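Local coordinates for protein cyclopropane mycolic acid synthase 1 (Mycobacterium tuberculosis, PDB 1KPH) that transfers a methylene group from S-adenosylmethionine to a distal double bond of alpha mycolic acids, closing a cyclopropane ring in lipids that influence cell envelope permeability, at residues L165-T170 and V280-C285; L95-A100 and V118-W123; A242-K247 and E257-Y262. One frame throughout, in Å; residues are numbered along the deposited sequence.

The three contacts fall on one mixed sheet and on the helical part beside it. Contact 1, its centre about 9 Å from the chain centre, is the buried core case: two antiparallel strands held by paired backbone bonds, with a histidine turned to a bound carbonate, one strand in from an edge. At the opposite edge strand, 116-119, lies the partly buried contact 2; the turn and helix start after strand 89-93 pack apolarly on that strand's end and following loop, and several polar groups bond S-adenosyl-L-homocysteine. Contact 3, centred about 21 Å out, is mainly apolar and CH-pi packing, buried Leu243 and Tyr259 beside exposed Gln244 and Lys247. Its helix 256-275 directly precedes strand 278-286.

Contact 1: residues L165-T170 and V280-C285. With CO3 (carbonate ion), chain E.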
# COMPACT_ATOMS: atom_id res chain seq x y z
N LEU A 165 -8.36 8.52 -2.72
CA LEU A 165 -8.19 8.00 -1.38
C LEU A 165 -6.74 7.55 -1.33
O LEU A 165 -6.36 6.59 -2.00
CB LEU A 165 -9.14 6.81 -1.12
CG LEU A 165 -9.20 6.19 0.29
CD1 LEU A 165 -7.90 5.47 0.61
CD2 LEU A 165 -9.48 7.26 1.33
N LEU A 166 -5.93 8.29 -0.59
CA LEU A 166 -4.51 7.97 -0.46
C LEU A 166 -4.30 7.35 0.91
O LEU A 166 -4.51 7.99 1.94
CB LEU A 166 -3.65 9.23 -0.60
CG LEU A 166 -2.14 9.02 -0.41
CD1 LEU A 166 -1.62 8.10 -1.50
CD2 LEU A 166 -1.42 10.36 -0.44
N HIS A 167 -3.86 6.10 0.91
CA HIS A 167 -3.63 5.34 2.13
C HIS A 167 -2.13 5.09 2.22
O HIS A 167 -1.54 4.43 1.35
CB HIS A 167 -4.45 4.04 2.05
CG HIS A 167 -4.16 3.05 3.13
ND1 HIS A 167 -5.16 2.32 3.74
CD2 HIS A 167 -3.00 2.59 3.65
CE1 HIS A 167 -4.62 1.45 4.58
NE2 HIS A 167 -3.31 1.60 4.54
N THR A 168 -1.51 5.61 3.27
CA THR A 168 -0.07 5.46 3.43
C THR A 168 0.40 5.47 4.87
O THR A 168 -0.22 6.07 5.74
CB THR A 168 0.68 6.61 2.70
OG1 THR A 168 2.10 6.47 2.91
CG2 THR A 168 0.25 7.96 3.25
N ILE A 169 1.51 4.79 5.10
CA ILE A 169 2.12 4.76 6.41
C ILE A 169 2.70 6.18 6.60
O ILE A 169 3.06 6.84 5.63
CB ILE A 169 3.26 3.72 6.43
CG1 ILE A 169 2.66 2.32 6.30
CG2 ILE A 169 4.10 3.86 7.70
CD1 ILE A 169 3.65 1.27 5.82
N THR A 170 2.75 6.65 7.84
CA THR A 170 3.30 7.98 8.11
C THR A 170 4.27 7.87 9.28
O THR A 170 4.10 7.02 10.16
CB THR A 170 2.20 9.02 8.44
OG1 THR A 170 1.40 8.56 9.54
CG2 THR A 170 1.31 9.23 7.22
N VAL A 280 -0.45 4.88 10.20
CA VAL A 280 -0.92 4.58 8.85
C VAL A 280 -2.25 5.31 8.72
O VAL A 280 -3.13 5.18 9.58
CB VAL A 280 -1.08 3.05 8.60
CG1 VAL A 280 -2.06 2.45 9.59
CG2 VAL A 280 -1.54 2.81 7.17
N ASN A 281 -2.39 6.10 7.67
CA ASN A 281 -3.59 6.90 7.50
C ASN A 281 -4.20 6.89 6.10
O ASN A 281 -3.49 6.76 5.10
CB ASN A 281 -3.30 8.35 7.88
CG ASN A 281 -3.01 8.53 9.35
OD1 ASN A 281 -3.93 8.68 10.16
ND2 ASN A 281 -1.73 8.49 9.71
N GLN A 282 -5.51 7.05 6.06
CA GLN A 282 -6.23 7.13 4.80
C GLN A 282 -6.66 8.59 4.65
O GLN A 282 -7.39 9.12 5.48
CB GLN A 282 -7.49 6.26 4.80
CG GLN A 282 -7.24 4.78 5.00
CD GLN A 282 -8.37 3.94 4.43
OE1 GLN A 282 -9.53 4.35 4.45
NE2 GLN A 282 -8.03 2.76 3.92
N PHE A 283 -6.19 9.24 3.59
CA PHE A 283 -6.52 10.64 3.34
C PHE A 283 -7.54 10.74 2.21
O PHE A 283 -7.30 10.27 1.11
CB PHE A 283 -5.27 11.42 2.93
CG PHE A 283 -4.20 11.47 3.98
CD1 PHE A 283 -4.07 12.58 4.81
CD2 PHE A 283 -3.30 10.42 4.11
CE1 PHE A 283 -3.04 12.64 5.76
CE2 PHE A 283 -2.27 10.47 5.06
CZ PHE A 283 -2.14 11.58 5.88
N THR A 284 -8.68 11.34 2.51
CA THR A 284 -9.71 11.53 1.50
C THR A 284 -9.40 12.87 0.83
O THR A 284 -9.64 13.93 1.40
CB THR A 284 -11.12 11.58 2.14
OG1 THR A 284 -11.39 10.34 2.79
CG2 THR A 284 -12.19 11.82 1.07
N CYS A 285 -8.84 12.81 -0.37
CA CYS A 285 -8.47 14.00 -1.11
C CYS A 285 -9.55 14.41 -2.11
O CYS A 285 -9.75 13.75 -3.13
CB CYS A 285 -7.14 13.76 -1.81
SG CYS A 285 -5.84 13.22 -0.67
C CO3 E . 0.09 0.39 4.27
O1 CO3 E . -1.19 -0.03 4.96
O2 CO3 E . 1.19 -0.39 4.37
O3 CO3 E . 0.13 1.55 3.57
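Leu165 lies across from Thr284, and its methyl CD2 reaches 4.1 Å from Gln282 CB. Next along the strand, Leu166 pairs with Phe283 through both backbone bonds, Leu166 N to Phe283 O (2.9 Å) and Phe283 N to Leu166 O; the Phe283 ring turns its edge to that same Leu166 O. His167 stands at a non-hydrogen-bonded pair with Gln282. Its CG lies opposite the backbone N (chi1 171°), which brings the ring to the Gln282 amide, whose NE2 donates to His167 ND1 at 2.9 Å. The bond is nearly straight (166°) and in the plane of both groups, although ring and amide are turned 68° apart. His167 NE2 donates to carbonate O1 at 2.7 Å, so both ring nitrogens are used and the ring's rotation is fixed; Tyr232 and Cys35 N also bond the carbonate. Gln282 OE1 accepts from Lys59, making the amide a second-shell link. Strand 278-286 is inserted, antiparallel to both, between 163-171 and 221-227, the reversed strand characteristic of class I methyltransferases. Thr168 continues the register with Asn281 by two backbone bonds, while its CG2 comes 4.0 Å from Phe283 CE2. On His167's face, Ile169 sends CD1 to 3.3 Å from carbonate O2 and also touches the didecyl-dimethyl-ammonium; its CG1 packs on Val280 CG2. Thr170 OG1 receives a weak bond from Asn281 ND2 (3.1 Å), which also bonds Asp279 weakly.

Contact 2: residues L95-A100 and V118-W123; sequences LSKNQA and VLLAGW. With SAH (S-adenosyl-L-homocysteine), chain F.
The beta-alpha-beta unit of strand 89-93, helix 97-109 and strand 116-119 brings Leu95 and Leu120 together beside the cofactor pocket of this methyltransferase. Leu120 sits at the centre of an inverse gamma turn, and its side chain lies along the start of the helix: with CG anti to the backbone N (chi1 179°), CD1 comes 3.5 Å from Ser96 O and 4.0 Å from Ala100 CB. Val118 extends this apolar patch, its CG1 approaching Ala100 O. Leu95 faces two partners at once. Its CD2 presses on the backbone of the second segment, 3.5 Å from Gly122 N, whereas CD1 meets the adenine at 3.7 Å from SAH C5. Gly122 packs tightly, its CA 3.2 Å from SAH N1 and also against Leu95 CD2.

Polar atoms of both segments grip the ligand. Leu95 N donates to SAH O2' (3.2 Å, 152°), and the extended Gln99 side chain places OE1 2.5 Å from SAH O3', from which it accepts; Gln99 OE1 also bonds Thr94 OG1. Weaker is the bond from Trp123 N to SAH N1. Ser96, the N-cap of helix 97-109, accepts a weak capping bond from Gln99 N at its OG, while Asp17 bonds Ser96 OG and the amides of Lys97 and Asn98. Ribose read after the second strand and adenine after the third is the cofactor-binding pattern of class I, Rossmann-like S-adenosylmethionine-dependent methyltransferases.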
# COMPACT_ATOMS: atom_id res chain seq x y z
N LEU A 95 5.04 -1.61 -10.60
CA LEU A 95 6.38 -1.74 -11.14
C LEU A 95 6.88 -3.17 -11.00
O LEU A 95 7.99 -3.50 -11.44
CB LEU A 95 7.34 -0.80 -10.40
CG LEU A 95 6.88 0.66 -10.29
CD1 LEU A 95 7.97 1.49 -9.62
CD2 LEU A 95 6.55 1.20 -11.67
N SER A 96 6.06 -4.02 -10.39
CA SER A 96 6.42 -5.42 -10.17
C SER A 96 6.05 -6.31 -11.35
O SER A 96 4.88 -6.41 -11.73
CB SER A 96 5.72 -5.93 -8.90
OG SER A 96 6.00 -7.30 -8.68
N LYS A 97 7.05 -6.97 -11.93
CA LYS A 97 6.82 -7.85 -13.07
C LYS A 97 5.88 -8.99 -12.67
O LYS A 97 4.90 -9.26 -13.37
CB LYS A 97 8.14 -8.45 -13.56
CG LYS A 97 9.23 -7.44 -13.85
CD LYS A 97 10.46 -8.11 -14.45
CE LYS A 97 11.61 -7.12 -14.62
NZ LYS A 97 11.18 -5.90 -15.37
N ASN A 98 6.17 -9.64 -11.55
CA ASN A 98 5.36 -10.74 -11.07
C ASN A 98 3.92 -10.35 -10.76
O ASN A 98 3.00 -11.15 -10.93
CB ASN A 98 6.01 -11.38 -9.83
CG ASN A 98 7.38 -11.96 -10.13
OD1 ASN A 98 7.72 -12.21 -11.28
ND2 ASN A 98 8.17 -12.20 -9.08
N GLN A 99 3.73 -9.12 -10.29
CA GLN A 99 2.39 -8.65 -9.97
C GLN A 99 1.64 -8.34 -11.25
O GLN A 99 0.46 -8.66 -11.38
CB GLN A 99 2.46 -7.40 -9.09
CG GLN A 99 3.09 -7.65 -7.72
CD GLN A 99 3.00 -6.45 -6.81
OE1 GLN A 99 3.03 -5.31 -7.27
NE2 GLN A 99 2.91 -6.69 -5.51
N ALA A 100 2.33 -7.72 -12.20
CA ALA A 100 1.73 -7.39 -13.48
C ALA A 100 1.24 -8.66 -14.16
O ALA A 100 0.14 -8.69 -14.71
CB ALA A 100 2.74 -6.68 -14.37
N VAL A 118 -4.12 -3.67 -16.51
CA VAL A 118 -3.01 -3.67 -15.56
C VAL A 118 -1.76 -3.34 -16.37
O VAL A 118 -1.46 -4.00 -17.37
CB VAL A 118 -2.84 -5.04 -14.88
CG1 VAL A 118 -2.60 -6.12 -15.91
CG2 VAL A 118 -1.68 -4.99 -13.89
N LEU A 119 -1.03 -2.31 -15.94
CA LEU A 119 0.17 -1.89 -16.66
C LEU A 119 1.44 -1.99 -15.83
O LEU A 119 1.47 -1.63 -14.65
CB LEU A 119 -0.01 -0.45 -17.14
CG LEU A 119 -1.22 -0.15 -18.02
CD1 LEU A 119 -1.34 1.35 -18.24
CD2 LEU A 119 -1.10 -0.89 -19.34
N LEU A 120 2.50 -2.49 -16.46
CA LEU A 120 3.79 -2.59 -15.79
C LEU A 120 4.42 -1.22 -16.02
O LEU A 120 5.31 -1.08 -16.85
CB LEU A 120 4.65 -3.68 -16.42
CG LEU A 120 6.04 -3.84 -15.78
CD1 LEU A 120 5.90 -4.22 -14.31
CD2 LEU A 120 6.83 -4.89 -16.54
N ALA A 121 3.91 -0.23 -15.30
CA ALA A 121 4.40 1.14 -15.42
C ALA A 121 4.09 1.92 -14.15
O ALA A 121 3.25 1.50 -13.35
CB ALA A 121 3.75 1.81 -16.61
N GLY A 122 4.76 3.05 -13.97
CA GLY A 122 4.52 3.87 -12.80
C GLY A 122 3.60 5.01 -13.15
O GLY A 122 3.39 5.30 -14.33
N TRP A 123 3.03 5.68 -12.15
CA TRP A 123 2.15 6.80 -12.43
C TRP A 123 2.93 7.84 -13.22
O TRP A 123 2.35 8.69 -13.89
CB TRP A 123 1.63 7.43 -11.13
CG TRP A 123 2.71 7.78 -10.15
CD1 TRP A 123 3.18 6.99 -9.14
CD2 TRP A 123 3.47 8.99 -10.09
NE1 TRP A 123 4.18 7.63 -8.45
CE2 TRP A 123 4.38 8.87 -9.02
CE3 TRP A 123 3.47 10.17 -10.84
CZ2 TRP A 123 5.28 9.88 -8.67
CZ3 TRP A 123 4.37 11.18 -10.50
CH2 TRP A 123 5.26 11.03 -9.43
N SAH F . -1.95 -1.62 -3.03
CA SAH F . -1.64 -3.04 -2.90
CB SAH F . -0.11 -3.28 -2.94
CG SAH F . 0.80 -2.43 -2.03
C SAH F . -2.22 -3.62 -1.60
OXT SAH F . -2.19 -4.85 -1.43
C5' SAH F . 3.20 -1.40 -3.07
C4' SAH F . 2.70 -1.38 -4.51
O4' SAH F . 2.84 -0.07 -5.14
C3' SAH F . 3.44 -2.36 -5.41
O3' SAH F . 2.47 -3.05 -6.25
C2' SAH F . 4.37 -1.49 -6.22
O2' SAH F . 4.74 -2.08 -7.46
C1' SAH F . 3.57 -0.24 -6.38
N9 SAH F . 4.38 0.94 -6.68
C8 SAH F . 5.48 1.45 -6.06
N7 SAH F . 5.99 2.54 -6.57
C5 SAH F . 5.13 2.78 -7.64
C6 SAH F . 5.06 3.89 -8.72
N6 SAH F . 5.94 4.90 -8.79
N1 SAH F . 4.04 3.79 -9.63
C2 SAH F . 3.16 2.75 -9.55
N3 SAH F . 3.12 1.74 -8.65
C4 SAH F . 4.15 1.82 -7.72

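Contact 3: residues A242-K247 and E257-Y262; sequences ALQANK and EVYERY
Tyr259 and Lys247 meet nearly at a right angle, the aliphatic part of the lysine running over one face of the phenol ring. Lys247 CG stands 3.8 Å from the Tyr259 ring centroid, 19° off the ring normal, which meets the geometry of a CH-pi contact; it is displaced toward the rim, so the nearest ring atom is Tyr259 CZ. A fully extended chain (chi1 176°) carries CB, CG and CD of Lys247 in turn across the ring. Its NZ continues to 5.1 Å from Glu260 OE2, a distance at which the opposite charges may attract weakly, without contact.

The edge of the same ring is directed at the end of the first helix. Leu243 O lies 3.7 Å from Tyr259 CE1, close to the ring plane, and Gln244 CA approaches Tyr259 OH at that edge. Helix 229-245 ends here, and Asn246 is the first residue to leave helical backbone angles before the short helix 247-253 leads into helix 256-275; the contact thus packs helix 229-245 and the start of helix 247-253 against helix 256-275. Ala250 of the short helix touches both Leu243 and Tyr259.

The side chains of Leu243 and Tyr259 run antiparallel alongside each other, with Leu243 CG 3.9 Å from Tyr259 CE1. Leu243 CD2 rests 3.8 Å from Tyr262 CB, these two side chains crossing at about a right angle. The Tyr262 ring itself turns from the first segment and meets Phe22 edge-to-face. At the polar end, a water lying in the plane of the Tyr259 ring sits 2.5 Å from Tyr259 OH and donates to Gln244 OE1 at 3.3 Å, bridging phenol and amide, whose planes are 38° apart.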
# COMPACT_ATOMS: atom_id res chain seq x y z
N ALA A 242 2.13 -16.65 10.41
CA ALA A 242 2.03 -17.55 9.26
C ALA A 242 3.40 -17.86 8.66
O ALA A 242 3.73 -19.03 8.44
CB ALA A 242 1.11 -16.93 8.20
N LEU A 243 4.19 -16.83 8.40
CA LEU A 243 5.52 -17.02 7.83
C LEU A 243 6.33 -18.01 8.66
O LEU A 243 6.95 -18.93 8.13
CB LEU A 243 6.27 -15.68 7.74
CG LEU A 243 7.70 -15.75 7.19
CD1 LEU A 243 7.69 -16.42 5.83
CD2 LEU A 243 8.28 -14.34 7.09
N GLN A 244 6.31 -17.81 9.97
CA GLN A 244 7.04 -18.68 10.89
C GLN A 244 6.59 -20.13 10.79
O GLN A 244 7.42 -21.04 10.74
CB GLN A 244 6.86 -18.17 12.33
CG GLN A 244 7.53 -19.03 13.38
CD GLN A 244 7.65 -18.31 14.71
OE1 GLN A 244 8.75 -17.92 15.13
NE2 GLN A 244 6.52 -18.12 15.39
N ALA A 245 5.28 -20.36 10.74
CA ALA A 245 4.75 -21.72 10.64
C ALA A 245 5.07 -22.29 9.25
O ALA A 245 5.02 -23.50 9.05
CB ALA A 245 3.24 -21.71 10.88
N ASN A 246 5.39 -21.40 8.32
CA ASN A 246 5.73 -21.78 6.95
C ASN A 246 7.24 -21.68 6.74
O ASN A 246 7.72 -21.65 5.60
CB ASN A 246 5.02 -20.86 5.95
CG ASN A 246 3.58 -21.26 5.70
OD1 ASN A 246 2.72 -20.42 5.44
ND2 ASN A 246 3.31 -22.57 5.76
N LYS A 247 7.98 -21.64 7.84
CA LYS A 247 9.44 -21.53 7.80
C LYS A 247 10.13 -22.52 6.87
O LYS A 247 10.93 -22.13 6.03
CB LYS A 247 10.00 -21.68 9.22
CG LYS A 247 11.52 -21.68 9.31
CD LYS A 247 11.95 -21.80 10.76
CE LYS A 247 13.44 -22.01 10.90
NZ LYS A 247 13.82 -22.24 12.32
N GLU A 257 18.25 -17.26 4.92
CA GLU A 257 18.74 -15.90 5.07
C GLU A 257 17.59 -14.93 4.76
O GLU A 257 17.42 -13.92 5.44
CB GLU A 257 19.91 -15.66 4.10
CG GLU A 257 20.68 -14.37 4.35
CD GLU A 257 20.57 -13.39 3.19
OE1 GLU A 257 19.44 -12.92 2.91
OE2 GLU A 257 21.61 -13.09 2.57
N VAL A 258 16.81 -15.26 3.73
CA VAL A 258 15.67 -14.44 3.34
C VAL A 258 14.58 -14.56 4.40
O VAL A 258 13.93 -13.57 4.74
CB VAL A 258 15.10 -14.88 1.98
CG1 VAL A 258 13.79 -14.15 1.69
CG2 VAL A 258 16.10 -14.60 0.87
N TYR A 259 14.39 -15.77 4.91
CA TYR A 259 13.38 -16.01 5.94
C TYR A 259 13.67 -15.16 7.17
O TYR A 259 12.80 -14.40 7.63
CB TYR A 259 13.38 -17.49 6.33
CG TYR A 259 12.59 -17.77 7.59
CD1 TYR A 259 11.19 -17.79 7.58
CD2 TYR A 259 13.24 -17.98 8.81
CE1 TYR A 259 10.47 -18.00 8.75
CE2 TYR A 259 12.53 -18.18 9.97
CZ TYR A 259 11.14 -18.19 9.94
OH TYR A 259 10.44 -18.38 11.11
N GLU A 260 14.88 -15.29 7.70
CA GLU A 260 15.31 -14.54 8.89
C GLU A 260 15.11 -13.04 8.70
O GLU A 260 14.66 -12.34 9.61
CB GLU A 260 16.78 -14.81 9.19
CG GLU A 260 17.09 -16.23 9.62
CD GLU A 260 16.31 -16.65 10.85
OE1 GLU A 260 16.36 -15.91 11.86
OE2 GLU A 260 15.65 -17.71 10.80
N ARG A 261 15.46 -12.55 7.52
CA ARG A 261 15.33 -11.14 7.21
C ARG A 261 13.86 -10.71 7.26
O ARG A 261 13.53 -9.69 7.86
CB ARG A 261 15.92 -10.85 5.84
CG ARG A 261 15.98 -9.38 5.47
CD ARG A 261 16.88 -9.17 4.27
NE ARG A 261 16.42 -9.94 3.12
CZ ARG A 261 17.12 -10.09 2.00
NH1 ARG A 261 18.31 -9.53 1.87
NH2 ARG A 261 16.61 -10.81 1.00
N TYR A 262 12.99 -11.49 6.64
CA TYR A 262 11.57 -11.14 6.64
C TYR A 262 10.90 -11.25 8.00
O TYR A 262 10.01 -10.47 8.31
CB TYR A 262 10.81 -11.96 5.60
CG TYR A 262 10.82 -11.29 4.24
CD1 TYR A 262 11.99 -11.21 3.49
CD2 TYR A 262 9.68 -10.65 3.76
CE1 TYR A 262 12.03 -10.51 2.30
CE2 TYR A 262 9.71 -9.94 2.56
CZ TYR A 262 10.89 -9.88 1.83
OH TYR A 262 10.94 -9.18 0.65
O HOH W 1 11.52 -18.22 13.37